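PDB 5M11: immunoreactive 84kD antigen PG93 from Porphyromonas gingivalis, which serves as an essential bacterial surface component of the type-IX secretion system and binds calcium and zinc ions. Local coordinates for residues T412-C417 with S454-F459; D421-A426 with L439-K444. All blocks are in the same frame, centred on the assembly; numbering follows the deposited sequence.

Interaction 1: residues T412-C417 with S454-F459; sequences TAIAEC and STWHSF. With ZN (zinc ion), chain C.
In a four-stranded antiparallel sheet, apparently a beta-propeller blade, the outermost strand 455-459 turns the indole of W456 onto the loop 412-417 that leads into the blade. Three consecutive loop residues meet that ring. T412 lays its methyl over one face: CG2 stands 3.7 Å from the centroid of the six-membered ring, 20° off the normal, a CH-pi contact displaced toward the CZ2 side. The first torsion (chi1 -50°) sets OG1 beside the backbone N and CG2 anti to it, which brings the methyl rather than the hydroxyl to the ring. The backbone N of A413 lies over the same face, and A413 CB reaches W456 CE3 at 3.6 Å. I414 comes in obliquely at the benzo ring, where I414 CD1 touches W456 CZ3 at 3.7 Å; its backbone is the centre of an inverse gamma turn.

In the sheet order 422-429, 435-439, 446-450, 455-459, strand 446-450 adjoins W456's own strand and supplies Y449, on which the indole stacks; Y407, at the end of strand 402-407 of the preceding sheet, meets it edge-to-face. S458, two residues on, points to the same side as W456, and its OG lies 3.9 Å from A413 CB while hydrogen-bonding to K444 NZ. H457 between them points away from the loop, and its NE2 binds a zinc ion at 2.1 Å.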
loop_
_atom_site.group_PDB
_atom_site.type_symbol
_atom_site.label_atom_id
_atom_site.label_comp_id
_atom_site.label_asym_id
_atom_site.label_seq_id
_atom_site.Cartn_x
_atom_site.Cartn_y
_atom_site.Cartn_z
ATOM N N THR A 412 35.406 6.932 8.426
ATOM C CA THR A 412 34.247 7.504 7.712
ATOM C C THR A 412 33.680 8.743 8.464
ATOM O O THR A 412 33.870 8.859 9.683
ATOM C CB THR A 412 33.184 6.405 7.601
ATOM O OG1 THR A 412 33.763 5.201 7.096
ATOM C CG2 THR A 412 32.073 6.785 6.741
ATOM N N ALA A 413 32.976 9.652 7.754
ATOM C CA ALA A 413 32.357 10.814 8.421
ATOM C C ALA A 413 30.976 10.442 9.015
ATOM O O ALA A 413 30.390 11.257 9.737
ATOM C CB ALA A 413 32.231 11.998 7.475
ATOM N N ILE A 414 30.488 9.193 8.734
ATOM C CA ILE A 414 29.245 8.599 9.246
ATOM C C ILE A 414 29.469 8.315 10.733
ATOM O O ILE A 414 29.981 7.257 11.106
ATOM C CB ILE A 414 28.808 7.328 8.428
ATOM C CG1 ILE A 414 28.664 7.596 6.898
ATOM C CG2 ILE A 414 27.542 6.655 8.975
ATOM C CD1 ILE A 414 27.959 8.822 6.451
ATOM N N ALA A 415 29.155 9.321 11.568
ATOM C CA ALA A 415 29.305 9.303 13.026
ATOM C C ALA A 415 28.229 8.434 13.693
ATOM O O ALA A 415 27.043 8.547 13.357
ATOM C CB ALA A 415 29.232 10.721 13.567
ATOM N N GLU A 416 28.645 7.583 14.641
ATOM C CA GLU A 416 27.748 6.693 15.371
ATOM C C GLU A 416 27.321 7.303 16.717
ATOM O O GLU A 416 28.168 7.744 17.501
ATOM C CB GLU A 416 28.404 5.319 15.605
ATOM C CG GLU A 416 28.927 4.626 14.357
ATOM C CD GLU A 416 29.581 3.274 14.579
ATOM O OE1 GLU A 416 30.389 3.135 15.529
ATOM O OE2 GLU A 416 29.310 2.357 13.769
ATOM N N CYS A 417 26.002 7.324 16.976
ATOM C CA CYS A 417 25.404 7.831 18.217
ATOM C C CYS A 417 25.595 6.827 19.335
ATOM O O CYS A 417 25.611 7.205 20.508
ATOM C CB CYS A 417 23.930 8.164 18.021
ATOM S SG CYS A 417 23.003 6.919 17.090
ATOM N N SER A 454 36.885 9.920 -2.990
ATOM C CA SER A 454 36.591 9.098 -1.807
ATOM C C SER A 454 37.023 9.842 -0.531
ATOM O O SER A 454 37.625 9.251 0.363
ATOM C CB SER A 454 37.228 7.714 -1.909
ATOM O OG SER A 454 36.482 6.883 -2.782
ATOM N N THR A 455 36.723 11.154 -0.468
ATOM C CA THR A 455 37.067 12.005 0.675
ATOM C C THR A 455 35.805 12.335 1.460
ATOM O O THR A 455 34.716 12.371 0.887
ATOM C CB THR A 455 37.824 13.269 0.239
ATOM O OG1 THR A 455 37.060 13.976 -0.739
ATOM C CG2 THR A 455 39.214 12.963 -0.296
ATOM N N TRP A 456 35.954 12.537 2.774
ATOM C CA TRP A 456 34.874 12.835 3.711
ATOM C C TRP A 456 35.094 14.169 4.428
ATOM O O TRP A 456 36.233 14.530 4.730
ATOM C CB TRP A 456 34.773 11.724 4.771
ATOM C CG TRP A 456 34.381 10.370 4.264
ATOM C CD1 TRP A 456 35.217 9.329 3.970
ATOM C CD2 TRP A 456 33.044 9.872 4.095
ATOM N NE1 TRP A 456 34.485 8.221 3.605
ATOM C CE2 TRP A 456 33.148 8.528 3.672
ATOM C CE3 TRP A 456 31.767 10.434 4.253
ATOM C CZ2 TRP A 456 32.023 7.751 3.375
ATOM C CZ3 TRP A 456 30.654 9.643 4.012
ATOM C CH2 TRP A 456 30.788 8.321 3.570
ATOM N N HIS A 457 33.997 14.867 4.750
ATOM C CA HIS A 457 33.973 16.120 5.510
ATOM C C HIS A 457 32.668 16.210 6.282
ATOM O O HIS A 457 31.604 16.010 5.710
ATOM C CB HIS A 457 34.138 17.349 4.604
ATOM C CG HIS A 457 35.467 17.449 3.929
ATOM N ND1 HIS A 457 36.600 17.870 4.614
ATOM C CD2 HIS A 457 35.803 17.199 2.643
ATOM C CE1 HIS A 457 37.582 17.858 3.727
ATOM N NE2 HIS A 457 37.152 17.456 2.529
ATOM N N SER A 458 32.746 16.452 7.584
ATOM C CA SER A 458 31.564 16.619 8.430
ATOM C C SER A 458 31.719 17.876 9.273
ATOM O O SER A 458 32.846 18.300 9.581
ATOM C CB SER A 458 31.295 15.393 9.301
ATOM O OG SER A 458 32.451 14.983 10.009
ATOM N N PHE A 459 30.582 18.507 9.577
ATOM C CA PHE A 459 30.494 19.721 10.377
ATOM C C PHE A 459 29.091 19.843 10.975
ATOM O O PHE A 459 28.260 18.956 10.778
ATOM C CB PHE A 459 30.847 20.964 9.523
ATOM C CG PHE A 459 29.963 21.217 8.317
ATOM C CD1 PHE A 459 28.773 21.932 8.442
ATOM C CD2 PHE A 459 30.351 20.802 7.052
ATOM C CE1 PHE A 459 27.960 22.175 7.333
ATOM C CE2 PHE A 459 29.546 21.072 5.937
ATOM C CZ PHE A 459 28.360 21.764 6.089
HETATM ZN ZN ZN C . 37.759 17.795 0.569
#

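Interaction 2: residues D421-A426 with L439-K444; sequences DARVKA and LGAVGK
V424 and L439 pair as antiparallel, non-hydrogen-bonded neighbours where strand 422-429 meets the end of strand 435-439, and their side chains lie side by side on one face of the sheet. V424 CG2 touches L439 CD2 at 3.7 Å, both residues buried. One residue back the backbones lock: G440 N donates to R423 O at 2.9 Å and 172°, and L439 CA adds a longer CA-H...O approach to the same oxygen. R423 CG packs against the G440 carbonyl, 3.5 Å from G440 O.

Packing is looser toward the partly exposed R423 and A441. The arginine chain bends at chi3 (66°), and its guanidinium presents an edge to A441 CB, 4.2 Å from R423 NH1, while R423 NH2 forms a 2.8 Å salt bridge with D421 OD2 in its own segment. Beyond A441 the loop departs toward exposed G443 and K444.

Strand 422-429 also makes backbone hydrogen bonds, from A422 to G392 and G394 and from V424 to T390, around the turn between strands 386-390 and 394-399 of the preceding sheet. R423 packs on W391 of that turn, and K425 reaches out to Y317 OH and strand 373-378.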
loop_
_atom_site.group_PDB
_atom_site.type_symbol
_atom_site.label_atom_id
_atom_site.label_comp_id
_atom_site.label_asym_id
_atom_site.label_seq_id
_atom_site.Cartn_x
_atom_site.Cartn_y
_atom_site.Cartn_z
ATOM N N ASP A 421 25.924 2.045 15.909
ATOM C CA ASP A 421 24.636 2.644 15.563
ATOM C C ASP A 421 24.774 4.016 14.866
ATOM O O ASP A 421 24.925 5.051 15.520
ATOM C CB ASP A 421 23.759 2.770 16.817
ATOM C CG ASP A 421 22.281 2.665 16.514
ATOM O OD1 ASP A 421 21.719 1.550 16.668
ATOM O OD2 ASP A 421 21.693 3.681 16.075
ATOM N N ALA A 422 24.697 4.010 13.528
ATOM C CA ALA A 422 24.782 5.214 12.709
ATOM C C ALA A 422 23.479 5.376 11.944
ATOM O O ALA A 422 23.175 4.596 11.034
ATOM C CB ALA A 422 25.974 5.137 11.769
ATOM N N ARG A 423 22.679 6.358 12.365
ATOM C CA ARG A 423 21.371 6.622 11.786
ATOM C C ARG A 423 21.450 7.774 10.768
ATOM O O ARG A 423 21.588 8.933 11.152
ATOM C CB ARG A 423 20.349 6.877 12.892
ATOM C CG ARG A 423 20.873 7.618 14.111
ATOM C CD ARG A 423 19.857 7.594 15.236
ATOM N NE ARG A 423 19.639 6.247 15.760
ATOM C CZ ARG A 423 19.683 5.925 17.047
ATOM N NH1 ARG A 423 19.965 6.849 17.961
ATOM N NH2 ARG A 423 19.468 4.678 17.434
ATOM N N VAL A 424 21.364 7.421 9.458
ATOM C CA VAL A 424 21.517 8.318 8.302
ATOM C C VAL A 424 20.163 8.635 7.609
ATOM O O VAL A 424 19.559 7.744 6.999
ATOM C CB VAL A 424 22.521 7.697 7.260
ATOM C CG1 VAL A 424 22.840 8.671 6.124
ATOM C CG2 VAL A 424 23.808 7.209 7.921
ATOM N N LYS A 425 19.746 9.916 7.643
ATOM C CA LYS A 425 18.543 10.416 6.958
ATOM C C LYS A 425 18.875 11.751 6.244
ATOM O O LYS A 425 19.960 12.272 6.470
ATOM C CB LYS A 425 17.338 10.569 7.917
ATOM C CG LYS A 425 16.036 10.667 7.141
ATOM C CD LYS A 425 14.758 10.806 7.925
ATOM C CE LYS A 425 13.655 10.763 6.880
ATOM N NZ LYS A 425 12.292 10.815 7.454
ATOM N N ALA A 426 17.962 12.293 5.384
ATOM C CA ALA A 426 18.093 13.551 4.615
ATOM C C ALA A 426 19.349 13.576 3.690
ATOM O O ALA A 426 20.135 14.534 3.736
ATOM C CB ALA A 426 18.092 14.755 5.553
ATOM N N LEU A 439 23.094 13.155 9.818
ATOM C CA LEU A 439 23.151 12.033 10.762
ATOM C C LEU A 439 22.409 12.398 12.031
ATOM O O LEU A 439 22.487 13.540 12.504
ATOM C CB LEU A 439 24.607 11.679 11.120
ATOM C CG LEU A 439 25.601 11.407 9.994
ATOM C CD1 LEU A 439 26.991 11.919 10.360
ATOM C CD2 LEU A 439 25.653 9.942 9.658
ATOM N N GLY A 440 21.734 11.421 12.604
ATOM C CA GLY A 440 21.001 11.623 13.845
ATOM C C GLY A 440 21.781 11.317 15.108
ATOM O O GLY A 440 22.644 10.431 15.118
ATOM N N ALA A 441 21.433 12.066 16.183
ATOM C CA ALA A 441 21.914 12.028 17.574
ATOM C C ALA A 441 23.470 12.034 17.725
ATOM O O ALA A 441 24.009 11.272 18.531
ATOM C CB ALA A 441 21.315 10.824 18.295
ATOM N N VAL A 442 24.174 12.917 16.976
ATOM C CA VAL A 442 25.646 13.083 17.004
ATOM C C VAL A 442 26.004 14.558 16.843
ATOM O O VAL A 442 25.210 15.297 16.248
ATOM C CB VAL A 442 26.418 12.238 15.942
ATOM C CG1 VAL A 442 26.552 10.782 16.356
ATOM C CG2 VAL A 442 25.826 12.373 14.545
ATOM N N GLY A 443 27.208 14.941 17.310
ATOM C CA GLY A 443 27.761 16.294 17.212
ATOM C C GLY A 443 27.870 16.849 15.797
ATOM O O GLY A 443 27.083 17.726 15.423
ATOM N N LYS A 444 28.840 16.326 14.985
ATOM C CA LYS A 444 29.086 16.718 13.585
ATOM C C LYS A 444 27.991 16.099 12.701
ATOM O O LYS A 444 28.201 15.110 11.978
ATOM C CB LYS A 444 30.499 16.305 13.134
ATOM C CG LYS A 444 31.639 17.056 13.812
ATOM C CD LYS A 444 32.975 16.340 13.648
ATOM C CE LYS A 444 33.786 16.875 12.488
ATOM N NZ LYS A 444 34.572 15.809 11.802
#

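Overall arrangement
Both contacts belong to the same four-stranded sheet, with centres about 10 Å apart. Interaction 2 is the buried one, pairing the outermost strand 422-429 with the end of its neighbour through backbone bonding and aliphatic packing. Interaction 1 is a surface contact at the opposite outer strand, 455-459, carried by an aromatic side chain against a loop, with zinc on the side away from that loop. Along the chain, the segments of interaction 2 fall between those of interaction 1. The two meet directly: K444, at the end of interaction 2, reaches strand 455-459 of interaction 1, C417 packs against A441 and R423, and I414 carries the first loop inward onto V424 and L439.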